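Local atomic coordinates of putative archaeal ammonia monooxygenase subunit B (Candidatus Nitrosocaldus yellowstonii, PDB entry 4O65), a protein that probably serves as a subunit of a copper-containing monooxygenase that oxidises ammonia, contributing a cupredoxin domain that binds copper. Residues 17-22 and 58-63; 29-34 and 44-49; 64-69 and 101-106; 74-79 and 129-134; 92-97 and 114-119. All blocks are in the same frame, centred on the assembly; numbering follows the deposited sequence.

Contact 1: residues 17-22 and 58-63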
# COMPACT_ATOMS: atom_id res chain seq x y z
N GLU A 17 -10.14 -10.16 0.32
CA GLU A 17 -9.36 -8.99 -0.14
C GLU A 17 -10.26 -8.10 -1.04
O GLU A 17 -10.98 -8.63 -1.92
CB GLU A 17 -8.16 -9.50 -0.88
CG GLU A 17 -7.26 -8.39 -1.41
CD GLU A 17 -6.20 -8.96 -2.31
OE1 GLU A 17 -5.00 -8.75 -2.04
OE2 GLU A 17 -6.55 -9.61 -3.32
N THR A 18 -10.27 -6.75 -0.81
CA THR A 18 -11.09 -5.88 -1.63
C THR A 18 -10.21 -4.71 -2.00
O THR A 18 -9.47 -4.26 -1.13
CB THR A 18 -12.29 -5.32 -0.85
OG1 THR A 18 -13.13 -6.42 -0.47
CG2 THR A 18 -13.06 -4.36 -1.74
N PHE A 19 -10.32 -4.23 -3.24
CA PHE A 19 -9.56 -3.07 -3.68
C PHE A 19 -10.57 -1.97 -3.91
O PHE A 19 -11.64 -2.19 -4.56
CB PHE A 19 -8.84 -3.36 -5.00
CG PHE A 19 -7.72 -4.37 -4.86
CD1 PHE A 19 -8.01 -5.73 -4.84
CD2 PHE A 19 -6.41 -3.94 -4.75
CE1 PHE A 19 -6.98 -6.66 -4.71
CE2 PHE A 19 -5.36 -4.87 -4.60
CZ PHE A 19 -5.67 -6.24 -4.59
N SER A 20 -10.23 -0.75 -3.48
CA SER A 20 -11.23 0.35 -3.59
C SER A 20 -11.39 0.88 -5.02
O SER A 20 -12.34 1.60 -5.31
CB SER A 20 -10.85 1.53 -2.68
OG SER A 20 -9.55 2.04 -3.06
N ALA A 21 -10.40 0.65 -5.88
CA ALA A 21 -10.48 1.19 -7.25
C ALA A 21 -9.60 0.37 -8.17
O ALA A 21 -8.63 -0.24 -7.72
CB ALA A 21 -9.93 2.65 -7.27
N THR A 22 -9.91 0.44 -9.47
CA THR A 22 -9.02 -0.20 -10.44
C THR A 22 -8.42 0.82 -11.40
O THR A 22 -7.64 0.44 -12.26
CB THR A 22 -9.77 -1.23 -11.30
OG1 THR A 22 -10.87 -0.57 -11.94
CG2 THR A 22 -10.24 -2.42 -10.42
N ASP A 58 -5.36 9.64 -6.34
CA ASP A 58 -4.17 8.78 -6.36
C ASP A 58 -4.18 7.68 -5.28
O ASP A 58 -3.19 6.91 -5.17
CB ASP A 58 -2.88 9.64 -6.16
CG ASP A 58 -2.83 10.31 -4.83
OD1 ASP A 58 -3.90 10.87 -4.39
OD2 ASP A 58 -1.73 10.35 -4.24
N VAL A 59 -5.27 7.60 -4.51
CA VAL A 59 -5.26 6.74 -3.32
C VAL A 59 -6.02 5.44 -3.56
O VAL A 59 -7.14 5.43 -4.08
CB VAL A 59 -5.81 7.50 -2.10
CG1 VAL A 59 -6.07 6.55 -0.92
CG2 VAL A 59 -4.85 8.61 -1.73
N LEU A 60 -5.38 4.37 -3.14
CA LEU A 60 -5.95 2.99 -3.12
C LEU A 60 -6.09 2.52 -1.71
O LEU A 60 -5.11 2.59 -0.92
CB LEU A 60 -4.93 2.03 -3.84
CG LEU A 60 -5.37 0.54 -3.81
CD1 LEU A 60 -6.66 0.32 -4.64
CD2 LEU A 60 -4.19 -0.24 -4.43
N ILE A 61 -7.27 1.97 -1.38
CA ILE A 61 -7.47 1.22 -0.15
C ILE A 61 -7.63 -0.27 -0.47
O ILE A 61 -8.43 -0.66 -1.34
CB ILE A 61 -8.76 1.72 0.57
CG1 ILE A 61 -8.61 3.21 0.98
CG2 ILE A 61 -9.02 0.85 1.82
CD1 ILE A 61 -9.91 3.78 1.60
N VAL A 62 -6.89 -1.10 0.27
CA VAL A 62 -7.04 -2.55 0.13
C VAL A 62 -7.43 -3.02 1.52
O VAL A 62 -6.71 -2.72 2.51
CB VAL A 62 -5.70 -3.24 -0.31
CG1 VAL A 62 -5.97 -4.77 -0.52
CG2 VAL A 62 -5.13 -2.55 -1.54
N THR A 63 -8.49 -3.82 1.59
CA THR A 63 -8.88 -4.35 2.89
C THR A 63 -9.04 -5.86 2.80
O THR A 63 -9.17 -6.39 1.69
CB THR A 63 -10.21 -3.74 3.41
OG1 THR A 63 -11.23 -3.87 2.38
CG2 THR A 63 -10.04 -2.22 3.73
O HOH W 1 -10.93 -1.83 0.19
O HOH W 2 -9.77 4.34 -4.26

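Contact 2: residues 29-34 and 44-49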
# COMPACT_ATOMS: atom_id res chain seq x y z
N GLU A 29 0.04 13.77 -10.72
CA GLU A 29 -1.07 14.19 -11.61
C GLU A 29 -2.19 14.82 -10.75
O GLU A 29 -2.78 15.84 -11.14
CB GLU A 29 -1.65 13.01 -12.39
CG GLU A 29 -2.64 13.42 -13.49
CD GLU A 29 -2.01 14.25 -14.61
OE1 GLU A 29 -2.77 15.01 -15.21
OE2 GLU A 29 -0.78 14.16 -14.89
N PHE A 30 -2.43 14.24 -9.58
CA PHE A 30 -3.43 14.80 -8.66
C PHE A 30 -3.01 16.19 -8.15
O PHE A 30 -3.83 17.12 -8.16
CB PHE A 30 -3.70 13.89 -7.46
CG PHE A 30 -4.65 14.52 -6.48
CD1 PHE A 30 -6.02 14.64 -6.78
CD2 PHE A 30 -4.15 15.03 -5.26
CE1 PHE A 30 -6.90 15.23 -5.86
CE2 PHE A 30 -5.05 15.62 -4.34
CZ PHE A 30 -6.42 15.70 -4.65
N ALA A 31 -1.75 16.33 -7.79
CA ALA A 31 -1.22 17.66 -7.35
C ALA A 31 -1.35 18.70 -8.45
O ALA A 31 -1.77 19.86 -8.21
CB ALA A 31 0.23 17.53 -6.93
N LYS A 32 -0.98 18.31 -9.66
CA LYS A 32 -1.06 19.23 -10.81
C LYS A 32 -2.52 19.70 -10.99
O LYS A 32 -2.77 20.91 -11.23
CB LYS A 32 -0.52 18.51 -12.08
CG LYS A 32 -0.75 19.27 -13.39
CD LYS A 32 -0.09 18.54 -14.56
CE LYS A 32 -0.07 19.46 -15.78
NZ LYS A 32 0.31 18.69 -17.00
N ARG A 33 -3.46 18.78 -10.96
CA ARG A 33 -4.89 19.07 -11.28
C ARG A 33 -5.47 19.95 -10.17
O ARG A 33 -6.28 20.86 -10.41
CB ARG A 33 -5.72 17.75 -11.38
CG ARG A 33 -5.35 17.00 -12.68
CD ARG A 33 -6.17 15.74 -12.94
NE ARG A 33 -5.64 15.02 -14.10
CZ ARG A 33 -6.17 13.92 -14.67
NH1 ARG A 33 -7.29 13.40 -14.21
NH2 ARG A 33 -5.57 13.35 -15.71
N THR A 34 -4.99 19.73 -8.95
CA THR A 34 -5.64 20.33 -7.75
C THR A 34 -5.02 21.66 -7.36
O THR A 34 -5.75 22.63 -7.03
CB THR A 34 -5.49 19.35 -6.57
OG1 THR A 34 -6.14 18.12 -6.94
CG2 THR A 34 -6.20 19.90 -5.27
N LYS A 44 3.69 17.50 -0.55
CA LYS A 44 3.39 17.52 0.90
C LYS A 44 2.01 18.04 1.29
O LYS A 44 1.42 17.55 2.25
CB LYS A 44 4.48 18.30 1.67
CG LYS A 44 5.85 17.64 1.52
CD LYS A 44 6.90 18.42 2.27
CE LYS A 44 8.09 17.52 2.60
NZ LYS A 44 9.30 18.33 2.98
N GLN A 45 1.44 18.95 0.52
CA GLN A 45 0.08 19.39 0.75
C GLN A 45 -0.89 18.23 0.42
O GLN A 45 -1.93 18.11 1.06
CB GLN A 45 -0.29 20.57 -0.13
CG GLN A 45 0.57 21.80 0.18
CD GLN A 45 0.17 22.95 -0.72
OE1 GLN A 45 0.76 23.15 -1.77
NE2 GLN A 45 -0.87 23.66 -0.33
N VAL A 46 -0.56 17.46 -0.60
CA VAL A 46 -1.43 16.29 -0.94
C VAL A 46 -1.30 15.29 0.24
O VAL A 46 -2.32 14.73 0.77
CB VAL A 46 -0.98 15.61 -2.25
CG1 VAL A 46 -1.75 14.29 -2.44
CG2 VAL A 46 -1.23 16.55 -3.44
N ASP A 47 -0.07 15.06 0.67
CA ASP A 47 0.14 14.11 1.81
C ASP A 47 -0.66 14.48 3.03
O ASP A 47 -1.17 13.58 3.77
CB ASP A 47 1.63 14.02 2.25
CG ASP A 47 2.53 13.43 1.22
OD1 ASP A 47 2.09 12.73 0.31
OD2 ASP A 47 3.74 13.70 1.33
N ALA A 48 -0.81 15.78 3.27
CA ALA A 48 -1.57 16.30 4.39
C ALA A 48 -3.05 15.89 4.37
O ALA A 48 -3.72 15.85 5.41
CB ALA A 48 -1.40 17.83 4.50
N MET A 49 -3.58 15.54 3.19
CA MET A 49 -4.96 15.06 3.09
C MET A 49 -5.13 13.67 3.72
O MET A 49 -6.27 13.25 4.01
CB MET A 49 -5.42 15.05 1.63
CG MET A 49 -5.35 16.47 1.06
SD MET A 49 -5.80 16.35 -0.67
CE MET A 49 -5.60 18.05 -1.28

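Contact 3: residues 64-69 and 101-106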
# COMPACT_ATOMS: atom_id res chain seq x y z
N GLY A 64 -9.00 -6.52 3.96
CA GLY A 64 -9.20 -7.99 4.00
C GLY A 64 -9.06 -8.50 5.41
O GLY A 64 -9.13 -7.72 6.37
N ARG A 65 -8.86 -9.82 5.56
CA ARG A 65 -8.73 -10.35 6.89
C ARG A 65 -7.62 -11.38 6.80
O ARG A 65 -7.51 -12.07 5.78
CB ARG A 65 -10.03 -11.14 7.31
CG ARG A 65 -11.34 -10.37 7.40
CD ARG A 65 -12.48 -11.34 7.95
NE ARG A 65 -12.58 -12.49 7.01
CZ ARG A 65 -12.73 -13.79 7.34
NH1 ARG A 65 -12.85 -14.18 8.62
NH2 ARG A 65 -12.80 -14.71 6.39
N LEU A 66 -6.76 -11.42 7.82
CA LEU A 66 -5.68 -12.43 7.91
C LEU A 66 -6.19 -13.49 8.86
O LEU A 66 -6.64 -13.18 9.98
CB LEU A 66 -4.43 -11.80 8.48
CG LEU A 66 -4.00 -10.54 7.74
CD1 LEU A 66 -2.80 -9.87 8.44
CD2 LEU A 66 -3.61 -10.86 6.28
N VAL A 67 -6.20 -14.72 8.37
CA VAL A 67 -6.83 -15.81 9.15
C VAL A 67 -5.81 -16.89 9.45
O VAL A 67 -5.28 -17.58 8.54
CB VAL A 67 -8.04 -16.37 8.39
CG1 VAL A 67 -8.65 -17.54 9.21
CG2 VAL A 67 -9.04 -15.26 8.11
N SER A 68 -5.51 -17.06 10.73
CA SER A 68 -4.45 -18.01 11.14
C SER A 68 -4.93 -19.45 11.16
O SER A 68 -6.03 -19.72 11.65
CB SER A 68 -3.94 -17.64 12.56
OG SER A 68 -3.11 -18.66 13.11
N GLN A 69 -4.11 -20.35 10.62
CA GLN A 69 -4.36 -21.78 10.64
C GLN A 69 -3.38 -22.54 11.52
O GLN A 69 -3.35 -23.78 11.52
CB GLN A 69 -4.34 -22.30 9.21
CG GLN A 69 -5.40 -21.53 8.40
CD GLN A 69 -5.69 -22.11 7.04
OE1 GLN A 69 -4.81 -22.18 6.15
NE2 GLN A 69 -6.95 -22.53 6.85
N ASN A 101 5.10 -1.77 12.75
CA ASN A 101 5.98 -2.36 11.73
C ASN A 101 5.83 -3.88 11.65
O ASN A 101 5.92 -4.47 10.57
CB ASN A 101 7.46 -2.06 12.04
CG ASN A 101 7.79 -0.58 11.97
OD1 ASN A 101 7.89 0.09 13.01
ND2 ASN A 101 7.98 -0.06 10.76
N VAL A 102 5.66 -4.50 12.81
CA VAL A 102 5.32 -5.93 12.94
C VAL A 102 4.11 -6.01 13.88
O VAL A 102 3.99 -5.22 14.85
CB VAL A 102 6.53 -6.68 13.50
CG1 VAL A 102 6.22 -8.12 13.77
CG2 VAL A 102 7.73 -6.55 12.57
N PHE A 103 3.19 -6.93 13.62
CA PHE A 103 2.06 -7.13 14.55
C PHE A 103 1.84 -8.60 14.83
O PHE A 103 2.42 -9.48 14.14
CB PHE A 103 0.80 -6.48 14.00
CG PHE A 103 0.44 -6.96 12.61
CD1 PHE A 103 -0.34 -8.12 12.45
CD2 PHE A 103 0.89 -6.27 11.49
CE1 PHE A 103 -0.64 -8.59 11.18
CE2 PHE A 103 0.58 -6.75 10.19
CZ PHE A 103 -0.22 -7.91 10.06
N THR A 104 0.98 -8.91 15.82
CA THR A 104 0.72 -10.29 16.17
C THR A 104 -0.53 -10.82 15.50
O THR A 104 -1.58 -10.15 15.50
CB THR A 104 0.54 -10.46 17.70
OG1 THR A 104 1.75 -10.03 18.32
CG2 THR A 104 0.27 -11.92 18.08
N ILE A 105 -0.43 -12.05 15.01
CA ILE A 105 -1.61 -12.73 14.54
C ILE A 105 -1.91 -13.86 15.52
O ILE A 105 -1.11 -14.79 15.65
CB ILE A 105 -1.43 -13.31 13.12
CG1 ILE A 105 -1.09 -12.17 12.16
CG2 ILE A 105 -2.74 -13.99 12.68
CD1 ILE A 105 -0.75 -12.64 10.77
N PRO A 106 -3.02 -13.75 16.26
CA PRO A 106 -3.22 -14.76 17.31
C PRO A 106 -3.43 -16.12 16.71
O PRO A 106 -4.07 -16.26 15.68
CB PRO A 106 -4.52 -14.32 18.03
CG PRO A 106 -4.89 -13.00 17.46
CD PRO A 106 -4.05 -12.69 16.25
O HOH W 3 -1.10 -17.35 14.29

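Contact 4: residues 74-79 and 129-134. Unlike the reference sequence in segment 129-134: Ile-133 (reference Val).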
# COMPACT_ATOMS: atom_id res chain seq x y z
N LEU A 74 1.72 -15.72 15.81
CA LEU A 74 2.77 -15.38 14.84
C LEU A 74 2.97 -13.90 14.75
O LEU A 74 2.01 -13.12 14.96
CB LEU A 74 2.35 -15.85 13.42
CG LEU A 74 2.22 -17.37 13.27
CD1 LEU A 74 1.63 -17.72 11.91
CD2 LEU A 74 3.59 -18.05 13.38
N ASN A 75 4.18 -13.51 14.37
CA ASN A 75 4.50 -12.11 14.07
C ASN A 75 4.55 -11.92 12.55
O ASN A 75 5.02 -12.80 11.86
CB ASN A 75 5.86 -11.69 14.63
CG ASN A 75 5.83 -11.66 16.12
OD1 ASN A 75 4.78 -11.40 16.68
ND2 ASN A 75 6.93 -12.02 16.76
N ALA A 76 4.02 -10.80 12.10
CA ALA A 76 3.89 -10.55 10.66
C ALA A 76 3.94 -9.07 10.30
O ALA A 76 3.72 -8.19 11.15
CB ALA A 76 2.59 -11.18 10.17
N TRP A 77 4.22 -8.80 9.02
CA TRP A 77 4.03 -7.46 8.46
C TRP A 77 3.41 -7.58 7.07
O TRP A 77 3.42 -8.67 6.45
CB TRP A 77 5.35 -6.70 8.40
CG TRP A 77 6.46 -7.35 7.60
CD1 TRP A 77 6.87 -7.06 6.30
CD2 TRP A 77 7.38 -8.38 8.09
NE1 TRP A 77 7.93 -7.87 5.94
CE2 TRP A 77 8.28 -8.67 6.98
CE3 TRP A 77 7.50 -9.10 9.28
CZ2 TRP A 77 9.28 -9.64 7.09
CZ3 TRP A 77 8.51 -10.08 9.37
CH2 TRP A 77 9.38 -10.32 8.30
N ILE A 78 2.78 -6.48 6.63
CA ILE A 78 2.00 -6.51 5.45
C ILE A 78 2.45 -5.45 4.46
O ILE A 78 2.93 -4.39 4.86
CB ILE A 78 0.53 -6.33 5.86
CG1 ILE A 78 -0.42 -6.56 4.71
CG2 ILE A 78 0.26 -4.97 6.57
CD1 ILE A 78 -1.73 -7.04 5.35
N SER A 79 2.36 -5.74 3.16
CA SER A 79 2.77 -4.78 2.18
C SER A 79 1.95 -5.03 0.93
O SER A 79 1.09 -5.90 0.95
CB SER A 79 4.27 -4.88 1.90
OG SER A 79 4.64 -6.19 1.47
N THR A 129 -2.23 -8.13 -2.06
CA THR A 129 -1.78 -8.04 -0.65
C THR A 129 -0.61 -9.02 -0.45
O THR A 129 -0.70 -10.19 -0.84
CB THR A 129 -2.90 -8.46 0.31
OG1 THR A 129 -4.01 -7.56 0.14
CG2 THR A 129 -2.41 -8.35 1.76
N GLN A 130 0.47 -8.56 0.19
CA GLN A 130 1.56 -9.48 0.55
C GLN A 130 1.71 -9.57 2.06
O GLN A 130 1.91 -8.55 2.75
CB GLN A 130 2.88 -8.89 -0.06
CG GLN A 130 4.08 -9.77 0.31
CD GLN A 130 5.38 -9.34 -0.32
OE1 GLN A 130 6.51 -9.55 0.29
NE2 GLN A 130 5.30 -8.79 -1.49
N LEU A 131 1.59 -10.79 2.60
CA LEU A 131 1.83 -10.96 4.03
C LEU A 131 3.20 -11.55 4.20
O LEU A 131 3.57 -12.46 3.42
CB LEU A 131 0.77 -11.95 4.58
CG LEU A 131 0.89 -12.19 6.09
CD1 LEU A 131 0.63 -10.92 6.88
CD2 LEU A 131 -0.04 -13.38 6.53
N ASN A 132 4.00 -11.06 5.16
CA ASN A 132 5.24 -11.74 5.54
C ASN A 132 5.15 -12.23 6.95
O ASN A 132 4.91 -11.44 7.85
CB ASN A 132 6.46 -10.87 5.38
CG ASN A 132 6.99 -10.98 3.96
OD1 ASN A 132 7.68 -11.99 3.55
ND2 ASN A 132 6.53 -10.08 3.18
N ILE A 133 5.25 -13.55 7.10
CA ILE A 133 5.17 -14.15 8.41
C ILE A 133 6.62 -14.32 8.87
O ILE A 133 7.42 -15.00 8.19
CB ILE A 133 4.49 -15.52 8.36
CG1 ILE A 133 3.06 -15.35 7.79
CG2 ILE A 133 4.54 -16.15 9.79
CD1 ILE A 133 2.41 -16.64 7.37
N ALA A 134 6.97 -13.72 10.02
CA ALA A 134 8.38 -13.74 10.51
C ALA A 134 8.78 -15.19 10.72
O ALA A 134 8.02 -15.97 11.34
CB ALA A 134 8.47 -12.99 11.86
O HOH W 4 6.13 -15.46 13.55
O HOH W 5 4.95 -7.96 3.56

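Contact 5: residues 92-97 and 114-119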
# COMPACT_ATOMS: atom_id res chain seq x y z
N GLU A 92 3.42 4.26 -2.57
CA GLU A 92 3.89 4.73 -1.28
C GLU A 92 2.83 4.39 -0.23
O GLU A 92 1.64 4.67 -0.47
CB GLU A 92 4.00 6.26 -1.40
CG GLU A 92 4.48 6.97 -0.17
CD GLU A 92 4.81 8.38 -0.56
OE1 GLU A 92 3.89 9.22 -0.58
OE2 GLU A 92 5.96 8.59 -0.98
N PHE A 93 3.21 3.88 0.94
CA PHE A 93 2.24 3.75 2.03
C PHE A 93 1.80 5.10 2.59
O PHE A 93 2.59 6.05 2.73
CB PHE A 93 2.66 2.77 3.16
CG PHE A 93 2.25 1.35 2.87
CD1 PHE A 93 0.96 0.90 3.20
CD2 PHE A 93 3.11 0.48 2.18
CE1 PHE A 93 0.56 -0.40 2.91
CE2 PHE A 93 2.71 -0.82 1.89
CZ PHE A 93 1.43 -1.26 2.25
N ILE A 94 0.50 5.17 2.85
CA ILE A 94 -0.07 6.28 3.57
C ILE A 94 -0.35 5.79 5.00
O ILE A 94 -0.05 6.51 5.96
CB ILE A 94 -1.38 6.79 2.92
CG1 ILE A 94 -1.06 7.44 1.57
CG2 ILE A 94 -2.14 7.73 3.90
CD1 ILE A 94 -2.29 7.64 0.69
N SER A 95 -0.95 4.59 5.13
CA SER A 95 -1.28 4.08 6.41
C SER A 95 -1.52 2.56 6.34
O SER A 95 -1.72 1.97 5.27
CB SER A 95 -2.50 4.79 7.03
OG SER A 95 -3.70 4.51 6.29
N ARG A 96 -1.40 1.94 7.50
CA ARG A 96 -1.63 0.48 7.63
C ARG A 96 -2.39 0.24 8.90
O ARG A 96 -2.16 0.92 9.94
CB ARG A 96 -0.33 -0.29 7.80
CG ARG A 96 0.54 -0.46 6.58
CD ARG A 96 1.89 -0.93 7.14
NE ARG A 96 2.69 -1.62 6.13
CZ ARG A 96 3.63 -1.02 5.40
NH1 ARG A 96 3.88 0.28 5.58
NH2 ARG A 96 4.32 -1.73 4.52
N ASP A 97 -3.30 -0.75 8.86
CA ASP A 97 -3.91 -1.26 10.09
C ASP A 97 -3.84 -2.77 9.94
O ASP A 97 -4.22 -3.28 8.89
CB ASP A 97 -5.36 -0.81 10.15
CG ASP A 97 -6.04 -1.18 11.45
OD1 ASP A 97 -5.40 -1.14 12.53
OD2 ASP A 97 -7.22 -1.52 11.39
N LYS A 114 -6.12 -3.11 6.77
CA LYS A 114 -6.42 -2.05 5.81
C LYS A 114 -5.10 -1.40 5.43
O LYS A 114 -4.30 -0.96 6.30
CB LYS A 114 -7.40 -1.03 6.39
CG LYS A 114 -7.53 0.23 5.48
CD LYS A 114 -8.78 0.99 5.91
CE LYS A 114 -8.91 2.37 5.25
NZ LYS A 114 -10.23 3.07 5.55
N LEU A 115 -4.84 -1.37 4.12
CA LEU A 115 -3.66 -0.72 3.58
C LEU A 115 -4.15 0.47 2.75
O LEU A 115 -5.13 0.35 1.97
CB LEU A 115 -2.92 -1.65 2.62
CG LEU A 115 -2.77 -3.10 3.09
CD1 LEU A 115 -1.98 -3.85 2.03
CD2 LEU A 115 -2.04 -3.07 4.41
N CYS A 116 -3.49 1.61 2.95
CA CYS A 116 -3.85 2.81 2.20
C CYS A 116 -2.55 3.26 1.54
O CYS A 116 -1.57 3.46 2.26
CB CYS A 116 -4.33 3.89 3.12
SG CYS A 116 -5.08 5.25 2.13
N LEU A 117 -2.57 3.42 0.22
CA LEU A 117 -1.35 3.73 -0.59
C LEU A 117 -1.64 4.82 -1.60
O LEU A 117 -2.78 5.02 -2.00
CB LEU A 117 -0.88 2.50 -1.40
CG LEU A 117 -0.51 1.27 -0.55
CD1 LEU A 117 -1.65 0.28 -0.62
CD2 LEU A 117 0.78 0.66 -1.05
N SER A 118 -0.58 5.55 -1.94
CA SER A 118 -0.59 6.53 -3.01
C SER A 118 0.12 5.93 -4.24
O SER A 118 1.24 5.37 -4.12
CB SER A 118 0.21 7.76 -2.57
OG SER A 118 0.30 8.62 -3.69
N ALA A 119 -0.53 5.95 -5.40
CA ALA A 119 0.16 5.58 -6.65
C ALA A 119 1.12 6.69 -7.04
O ALA A 119 0.70 7.86 -7.20
CB ALA A 119 -0.87 5.40 -7.77
O HOH W 6 -4.75 1.91 6.91

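Contact 1: residues 17-22 and 58-63
Val-62 sits against the backbone of Thr-18 and the side chains on either side of it in sequence. CB stands 4.0 Å from Thr-18 O. CG1, swung away from its own backbone N at a chi1 of -176°, comes to 3.9 Å from Glu-17 CG, covers one face of the Phe-19 ring near its rim, and also lies 3.6 Å from Thr-18 O. CG2 meets the ring at Phe-19 CD2, 3.7 Å away; the two side chains lie side by side and point the same way. A beta-branched residue suits the place because both its methyls lie close to the neighbouring strand. Strands 17-19 and 59-63 are antiparallel edge and inner strands of the sheet of strands 12-19, 59-68, 110-119 and 91-97 in the cupredoxin sandwich, and this apolar face turns inward, where Phe-19 touches Ala-127 and Met-144. Thr-18 and Thr-63, a hydrogen-bonded pair, take the other face, with water 1 bridging Thr-18 O and Thr-63 OG1. The pairing ends at Ser-20, whose backbone turns out of the strand. Its N still donates to Ile-61 O (2.8 Å), but its hydroxyl replaces a strand carbonyl as acceptor: Ile-61 N reaches Ser-20 OG at 2.8 Å and nearly straight, 172°. With chi1 at 60°, OG is turned to Ile-61, and water 2 links it to Val-59 O. Glu-17 sends its carboxylate to Thr-129.

Contact 2: residues 29-34 and 44-49
Segments 29-34 and 44-49, on helices 27-35 and 40-47, approach most closely where the CA atoms of Ala-31 and Val-46 lie 6.6 Å apart, a spacing too wide for backbone bonding and filled by side chains. The helices follow one another in the chain as a helical pair in the connection between strands 23-25 and 59-68 of the cupredoxin domain, away from the copper. Alanine suits the close point because its single methyl lets the helices come near: Ala-31 CB rests 3.9 Å from Val-46 CG2. The same CG2 lies at the ring edge, 3.8 Å from Phe-30 CD2, and CG1 touches CD2 as well, while the side chains slant across each other. Met-49 and Phe-30 come at each other from opposite directions, in a Met-aromatic contact. The methionine chain is fully extended beyond CG, which carries SD to 3.8 Å from Phe-30 CE2. The sulfur lies 79° off the ring normal, at the edge, where the hydrogens of the ring carry a slight positive charge that its lone pairs should favour. Phe-30 also packs on Ile-25 and Gln-57. Thr-34 settles its hydroxyl on its own helix: Thr-34 OG1 donates to Phe-30 O at 2.8 Å. The bond leaves the carbonyl on the face not used by Thr-34 N, and it places OG1 3.2 Å above the plane of the Phe-30 ring, toward the rim.

Contact 3: residues 64-69 and 101-106
Phe-103 meets Leu-66 at the edge of its ring: Leu-66 CD1 lies near the ring plane, 3.6 Å from Phe-103 CZ and 3.7 Å from Phe-103 CE1, and the two side chains cross at about a right angle. The ring gets there because its chi1 of 55° turns CG in between backbone N and carbonyl carbon, sending CZ toward the other strand. Beside it, Ile-105 reaches with CD1 to 4.2 Å from Leu-66 CD1, so one leucine methyl is shared by a flat and a branched neighbour. Leucine suits this place since its methyl stands far enough from the main chain to bridge strands whose axes are 9.1 Å apart. Nearer the strand ends the chains draw together. Ser-68 CB packs 3.8 Å from Ile-105 CG2 and lies against Pro-106 O; serine's short side chain lets the two backbones come this close. The hydroxyl is held chiefly by Gly-108 and also donates to water 3, which in turn gives a hydrogen bond to Ile-105 O at 2.9 Å. Behind Leu-66 stand Val-12 and Ile-14 from strand 12-19, while Phe-103 rests on Ile-78. Strands 64-68 and 103-105 belong to different sheets and run at 56° to each other, so these side chains pack against each other between the layers, as in the hydrophobic core of a cupredoxin beta-sandwich.

Contact 4: residues 74-79 and 129-134
Trp-77 lays its indole over Asn-132: Asn-132 CB sits 3.5 Å from the centroid of the five-membered ring, a CH-pi contact over the face. The amide plane lies only 16° from that of the ring, and Ala-134 CB meets the ring edge at Trp-77 CZ3. The amide in turn is steadied from its own strand, since Asn-132 ND2 donates to Gln-130 OE1 at 2.9 Å and also to water 5, which is hydrogen-bonded to Ser-79 OG and donates to Gln-130 O. Asn-132 and Gln-130 suit this outer face, where their amides bond each other and Trp-77 covers Asn-132 CB. The reverse face is aliphatic, with Leu-131 CD1 3.8 Å from Ala-76 CB and Ile-133 CG2 3.9 Å from Leu-74 CD1; Val-12 and Leu-66 lie beyond them. Between the two faces the backbones pair regularly, as in Asn-132 N to Trp-77 O, 2.8 Å and 176°. Thr-129, whose hydroxyl bonds Glu-17, follows His-128, a copper ligand. This is the antiparallel pairing of inner strands 74-81 and 123-133 in a cupredoxin sandwich.

Contact 5: residues 92-97 and 114-119
Phe-93 and Leu-117 lie side by side and point the same way, which brings Leu-117 CD2 over the centre of the phenyl ring, 3.8 Å from its centroid and 11° off the normal, a CH-pi contact. The opposite face is covered by the guanidinium of Arg-96, nearly parallel to the ring, whose plane lies 3.5 Å from Arg-96 CZ. The ring is thus held between an aliphatic branch and a flat cationic group, with Leu-115 CB at its edge, 3.7 Å from Phe-93 CE1. Arginine suits this place between the sheets because its flat group can cover a ring while its nitrogens bond elsewhere: NH2 donates to Ile-78 O of the facing sheet. Strands 92-97 and 114-119 pair antiparallel in the sheet of strands 12-19, 59-68, 110-119 and 91-97 of the cupredoxin sandwich, and a classic beta bulge interrupts them. Ile-94 N (2.7 Å) and Ser-95 N (3.1 Å) both donate to Cys-116 O, from the same face of its plane, and the extra residue shifts the register by one. The bulge also turns Ile-94 toward the partner strand. Its CG1 is set beside the backbone N (chi1 -68°), and CD1 comes to 3.9 Å from Cys-116 SG, a sulfur held in a disulfide with Cys-51. On that face Ser-95 OG packs 3.3 Å from Cys-116 CB and shares water 6 with Lys-114 O. Ser-118 OG is bonded to Asp-58.

Contacts 1 and 5 lie in one sheet of the sandwich, where strand 59-68 is the neighbour of 110-119, while contact 4 pairs strands of the other sheet; all three rest on backbone hydrogen bonds. Their inward faces are mostly apolar, Glu-17 and Arg-96 being polar exceptions that cross to contact 4; the outer face of contact 5 also holds Ile-94 and the disulfide-bonded Cys-116. Contact 3 joins the two sheets by buried side-chain packing and meets contact 4 through the pairing of strands 74-81 and 103-105. Contact 2, helices meeting through buried carbon and sulfur, lies about 30 Å from contact 4, centre to centre, and brushes contact 1 where Asp-58 packs on Phe-30. Contacts 1 and 4 come nearest the copper histidines.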